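Export chaperone SatS (Mycobacterium tuberculosis H37Rv, PDB 6DNM) acts as a chaperone for the SecA2 protein export pathway, probably by handling proteins on their way to secretion. Local coordinates at residues 111-116 / 162-167; 106-111 / 150-155. One frame throughout, in Å; residues are numbered along the deposited sequence.

Contact 1 (111-116 / 162-167); sequences GPDAVD and VGKPTA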
loop_
_atom_site.group_PDB
_atom_site.type_symbol
_atom_site.label_atom_id
_atom_site.label_comp_id
_atom_site.label_asym_id
_atom_site.label_seq_id
_atom_site.Cartn_x
_atom_site.Cartn_y
_atom_site.Cartn_z
ATOM N N GLY A 111 -2.736 -22.917 -4.120
ATOM C CA GLY A 111 -2.091 -22.879 -5.406
ATOM C C GLY A 111 -2.488 -21.692 -6.252
ATOM O O GLY A 111 -3.377 -20.902 -5.902
ATOM N N PRO A 112 -1.831 -21.556 -7.404
ATOM C CA PRO A 112 -2.046 -20.360 -8.231
ATOM C C PRO A 112 -3.485 -20.162 -8.661
ATOM O O PRO A 112 -3.931 -19.014 -8.763
ATOM C CB PRO A 112 -1.111 -20.574 -9.432
ATOM C CG PRO A 112 -0.782 -22.032 -9.420
ATOM C CD PRO A 112 -0.859 -22.488 -7.999
ATOM N N ASP A 113 -4.237 -21.236 -8.900
ATOM C CA ASP A 113 -5.598 -21.068 -9.399
ATOM C C ASP A 113 -6.555 -20.528 -8.343
ATOM O O ASP A 113 -7.643 -20.056 -8.697
ATOM C CB ASP A 113 -6.120 -22.371 -10.008
ATOM C CG ASP A 113 -5.166 -22.954 -11.036
ATOM O OD1 ASP A 113 -5.085 -24.196 -11.142
ATOM O OD2 ASP A 113 -4.494 -22.167 -11.735
ATOM N N ALA A 114 -6.179 -20.577 -7.064
ATOM C CA ALA A 114 -6.980 -19.983 -6.003
ATOM C C ALA A 114 -6.692 -18.502 -5.795
ATOM O O ALA A 114 -7.447 -17.834 -5.078
ATOM C CB ALA A 114 -6.752 -20.721 -4.681
ATOM N N VAL A 115 -5.628 -17.977 -6.393
ATOM C CA VAL A 115 -5.221 -16.589 -6.192
ATOM C C VAL A 115 -5.861 -15.720 -7.263
ATOM O O VAL A 115 -5.746 -16.006 -8.463
ATOM C CB VAL A 115 -3.692 -16.451 -6.235
ATOM C CG1 VAL A 115 -3.313 -14.994 -6.017
ATOM C CG2 VAL A 115 -3.043 -17.354 -5.200
ATOM N N ASP A 116 -6.524 -14.648 -6.843
ATOM C CA ASP A 116 -7.112 -13.731 -7.806
ATOM C C ASP A 116 -6.022 -12.849 -8.397
ATOM O O ASP A 116 -5.313 -12.149 -7.664
ATOM C CB ASP A 116 -8.182 -12.863 -7.155
ATOM C CG ASP A 116 -8.858 -11.956 -8.157
ATOM O OD1 ASP A 116 -9.697 -12.463 -8.922
ATOM O OD2 ASP A 116 -8.539 -10.750 -8.208
ATOM N N VAL A 162 3.218 -20.883 -18.825
ATOM C CA VAL A 162 2.856 -22.284 -18.650
ATOM C C VAL A 162 3.727 -22.974 -17.608
ATOM O O VAL A 162 3.657 -24.196 -17.459
ATOM C CB VAL A 162 2.849 -23.053 -19.984
ATOM C CG1 VAL A 162 1.653 -22.641 -20.816
ATOM C CG2 VAL A 162 4.147 -22.817 -20.749
ATOM N N GLY A 163 4.555 -22.227 -16.888
ATOM C CA GLY A 163 5.384 -22.825 -15.861
ATOM C C GLY A 163 4.660 -22.910 -14.534
ATOM O O GLY A 163 5.012 -22.203 -13.585
ATOM N N LYS A 164 3.647 -23.763 -14.454
ATOM C CA LYS A 164 2.770 -23.761 -13.284
ATOM C C LYS A 164 3.447 -24.421 -12.086
ATOM O O LYS A 164 3.828 -25.596 -12.167
ATOM C CB LYS A 164 1.452 -24.460 -13.592
ATOM C CG LYS A 164 0.533 -24.572 -12.387
ATOM C CD LYS A 164 -0.718 -25.368 -12.707
ATOM C CE LYS A 164 -1.945 -24.761 -12.053
ATOM N NZ LYS A 164 -3.184 -25.088 -12.819
ATOM N N PRO A 165 3.613 -23.713 -10.975
ATOM C CA PRO A 165 4.150 -24.354 -9.767
ATOM C C PRO A 165 3.216 -25.459 -9.308
ATOM O O PRO A 165 1.994 -25.345 -9.414
ATOM C CB PRO A 165 4.182 -23.204 -8.753
ATOM C CG PRO A 165 4.220 -21.968 -9.576
ATOM C CD PRO A 165 3.393 -22.269 -10.788
ATOM N N THR A 166 3.803 -26.534 -8.795
ATOM C CA THR A 166 3.064 -27.742 -8.463
ATOM C C THR A 166 2.971 -27.929 -6.952
ATOM O O THR A 166 3.859 -27.521 -6.196
ATOM C CB THR A 166 3.723 -28.969 -9.107
ATOM O OG1 THR A 166 5.135 -28.927 -8.878
ATOM C CG2 THR A 166 3.478 -28.962 -10.611
ATOM N N ALA A 167 1.881 -28.556 -6.517
ATOM C CA ALA A 167 1.611 -28.734 -5.099
ATOM C C ALA A 167 2.654 -29.649 -4.456
ATOM O O ALA A 167 3.233 -30.514 -5.121
ATOM C CB ALA A 167 0.232 -29.362 -4.920
#
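Lys164 reaches across from its loop to both Pro112 and Asp113. From CB, which heads toward 111-116, the chain sets out extended: CG stands anti to the backbone N (chi1 176°) and lies 4.1 Å from CG of Pro112. CD carries the chain on, and a bend at chi3 (-140°) leaves CE beside the same proline carbon, Pro112 CG, at 4.0 Å. The lysine methylenes thus pass the CG corner of the proline, the two side chains crossing at about a right angle. At the tip, NZ forms a salt bridge and hydrogen bond with Asp113, 2.7 Å to OD1, whose syn lone pair receives it; OD2 of Asp113 is farther from NZ, at 3.4 Å. Both charged residues are exposed, so solvent probably weakens the attraction. Beneath them the contact is apolar and buried, with Pro112 CG 4.4 Å from Pro165 CD. Asp113 belongs to the short 3-10 turn 112-114, which follows helix 104-110 and leads to helix 117-134. The opposing loop joins helix 148-157 to helix 170-185, and Tyr155 of helix 148-157 packs against Pro112, Lys164 and Pro165 alike.

Contact 2 (106-111 / 150-155); sequences DDFADG and GQLVAY
This is a buried, purely apolar contact between two helices, 104-110 and 148-157, in the helical part of the domain; no hydrogen bond crosses it. Three side chains make it: Phe108 from the first helix, Leu152 and Val153 from the second. The CB of Phe108 does not point straight at the other helix, but with CG anti to the carbonyl carbon (chi1 -75°) the ring reaches over to it. CD1 of that ring comes within 3.7 Å of CD2 of Leu152, and the Leu152 CG lies 4.2 Å from the same CD1. Leucine and phenylalanine approach each other at a slant. Farther along the ring, CZ of Phe108 meets CG2 of Val153 at 4.2 Å, so the two aliphatic residues, neighbours in sequence, touch different carbons of one ring, one on its flank and one at its tip. The arrangement is that of a small helical core, in which one large ring lies among several helices: Trp176 meets the Phe108 ring with the planes at about 55°, and Leu120 of helix 117-134 packs on both Phe108 and Val153. Gly111, with a positive phi of 100°, has left helical geometry, and its N bonds to Phe108 O at 3.1 Å. Leu152 also packs on Pro112 and on Ala172 of helix 170-185.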
loop_
_atom_site.group_PDB
_atom_site.type_symbol
_atom_site.label_atom_id
_atom_site.label_comp_id
_atom_site.label_asym_id
_atom_site.label_seq_id
_atom_site.Cartn_x
_atom_site.Cartn_y
_atom_site.Cartn_z
ATOM N N ASP A 106 -4.196 -17.669 2.580
ATOM C CA ASP A 106 -4.992 -18.879 2.400
ATOM C C ASP A 106 -5.009 -19.307 0.940
ATOM O O ASP A 106 -4.916 -20.501 0.642
ATOM C CB ASP A 106 -6.410 -18.653 2.931
ATOM C CG ASP A 106 -6.421 -18.252 4.393
ATOM O OD1 ASP A 106 -6.919 -17.152 4.705
ATOM O OD2 ASP A 106 -5.902 -19.030 5.222
ATOM N N ASP A 107 -5.071 -18.339 0.019
ATOM C CA ASP A 107 -5.129 -18.676 -1.400
ATOM C C ASP A 107 -3.822 -19.294 -1.892
ATOM O O ASP A 107 -3.844 -20.247 -2.677
ATOM C CB ASP A 107 -5.502 -17.449 -2.227
ATOM C CG ASP A 107 -6.905 -16.963 -1.932
ATOM O OD1 ASP A 107 -7.720 -17.781 -1.457
ATOM O OD2 ASP A 107 -7.199 -15.766 -2.164
ATOM N N PHE A 108 -2.676 -18.756 -1.463
ATOM C CA PHE A 108 -1.396 -19.339 -1.866
ATOM C C PHE A 108 -1.311 -20.807 -1.467
ATOM O O PHE A 108 -0.734 -21.623 -2.196
ATOM C CB PHE A 108 -0.233 -18.559 -1.247
ATOM C CG PHE A 108 0.036 -17.230 -1.904
ATOM C CD1 PHE A 108 0.160 -17.123 -3.283
ATOM C CD2 PHE A 108 0.186 -16.090 -1.138
ATOM C CE1 PHE A 108 0.407 -15.889 -3.886
ATOM C CE2 PHE A 108 0.442 -14.868 -1.727
ATOM C CZ PHE A 108 0.551 -14.767 -3.103
ATOM N N ALA A 109 -1.893 -21.162 -0.315
ATOM C CA ALA A 109 -1.847 -22.543 0.148
ATOM C C ALA A 109 -2.600 -23.485 -0.777
ATOM O O ALA A 109 -2.288 -24.682 -0.809
ATOM C CB ALA A 109 -2.401 -22.644 1.572
ATOM N N ASP A 110 -3.574 -22.974 -1.526
ATOM C CA ASP A 110 -4.342 -23.768 -2.476
ATOM C C ASP A 110 -3.787 -23.699 -3.894
ATOM O O ASP A 110 -4.318 -24.362 -4.790
ATOM C CB ASP A 110 -5.807 -23.327 -2.470
ATOM C CG ASP A 110 -6.527 -23.716 -1.198
ATOM O OD1 ASP A 110 -6.156 -24.745 -0.594
ATOM O OD2 ASP A 110 -7.468 -22.992 -0.809
ATOM N N GLY A 111 -2.736 -22.917 -4.120
ATOM C CA GLY A 111 -2.091 -22.879 -5.406
ATOM C C GLY A 111 -2.488 -21.692 -6.252
ATOM O O GLY A 111 -3.377 -20.902 -5.902
ATOM N N GLY A 150 8.219 -15.953 -5.106
ATOM C CA GLY A 150 8.425 -15.140 -6.295
ATOM C C GLY A 150 8.032 -15.867 -7.566
ATOM O O GLY A 150 7.451 -15.275 -8.478
ATOM N N GLN A 151 8.324 -17.167 -7.628
ATOM C CA GLN A 151 7.917 -17.984 -8.768
ATOM C C GLN A 151 6.392 -18.071 -8.870
ATOM O O GLN A 151 5.816 -17.943 -9.959
ATOM C CB GLN A 151 8.543 -19.368 -8.600
ATOM C CG GLN A 151 8.114 -20.430 -9.562
ATOM C CD GLN A 151 8.615 -21.794 -9.117
ATOM O OE1 GLN A 151 7.860 -22.588 -8.550
ATOM N NE2 GLN A 151 9.899 -22.073 -9.363
ATOM N N LEU A 152 5.718 -18.269 -7.738
ATOM C CA LEU A 152 4.260 -18.378 -7.745
ATOM C C LEU A 152 3.603 -17.056 -8.140
ATOM O O LEU A 152 2.667 -17.034 -8.952
ATOM C CB LEU A 152 3.787 -18.849 -6.370
ATOM C CG LEU A 152 2.306 -19.194 -6.197
ATOM C CD1 LEU A 152 1.786 -20.064 -7.332
ATOM C CD2 LEU A 152 2.098 -19.884 -4.855
ATOM N N VAL A 153 4.079 -15.948 -7.571
ATOM C CA VAL A 153 3.549 -14.634 -7.916
ATOM C C VAL A 153 3.732 -14.358 -9.404
ATOM O O VAL A 153 2.798 -13.917 -10.087
ATOM C CB VAL A 153 4.224 -13.563 -7.046
ATOM C CG1 VAL A 153 3.905 -12.158 -7.566
ATOM C CG2 VAL A 153 3.784 -13.730 -5.599
ATOM N N ALA A 154 4.939 -14.608 -9.932
ATOM C CA ALA A 154 5.185 -14.338 -11.349
ATOM C C ALA A 154 4.243 -15.154 -12.226
ATOM O O ALA A 154 3.718 -14.650 -13.228
ATOM C CB ALA A 154 6.653 -14.599 -11.700
ATOM N N TYR A 155 3.993 -16.410 -11.848
ATOM C CA TYR A 155 3.088 -17.245 -12.625
ATOM C C TYR A 155 1.669 -16.683 -12.626
ATOM O O TYR A 155 1.040 -16.574 -13.687
ATOM C CB TYR A 155 3.109 -18.681 -12.103
ATOM C CG TYR A 155 2.136 -19.556 -12.863
ATOM C CD1 TYR A 155 2.467 -20.066 -14.114
ATOM C CD2 TYR A 155 0.872 -19.841 -12.354
ATOM C CE1 TYR A 155 1.580 -20.850 -14.826
ATOM C CE2 TYR A 155 -0.026 -20.630 -13.065
ATOM C CZ TYR A 155 0.335 -21.129 -14.299
ATOM O OH TYR A 155 -0.558 -21.911 -15.008
#

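How the contacts relate
Read from the N terminus, the chain passes its four-stranded sheet before reaching 106-111 and, sharing Gly111, runs straight into 111-116. It then passes through helices 117-134 and 138-142 before returning at 150-155, where contact 2 closes its loop with 38 residues between the segments. A little later 162-167 arrives and contact 1 closes the second loop, with 45 residues between. The two loops cross rather than nest, since the segments alternate. Contact 2 ties helix 104-110 to helix 148-157, and contact 1 ties together the loops that follow those same helices. With centres about 6 Å apart they touch directly, for instance where Ala114 O packs against CG of Asp107.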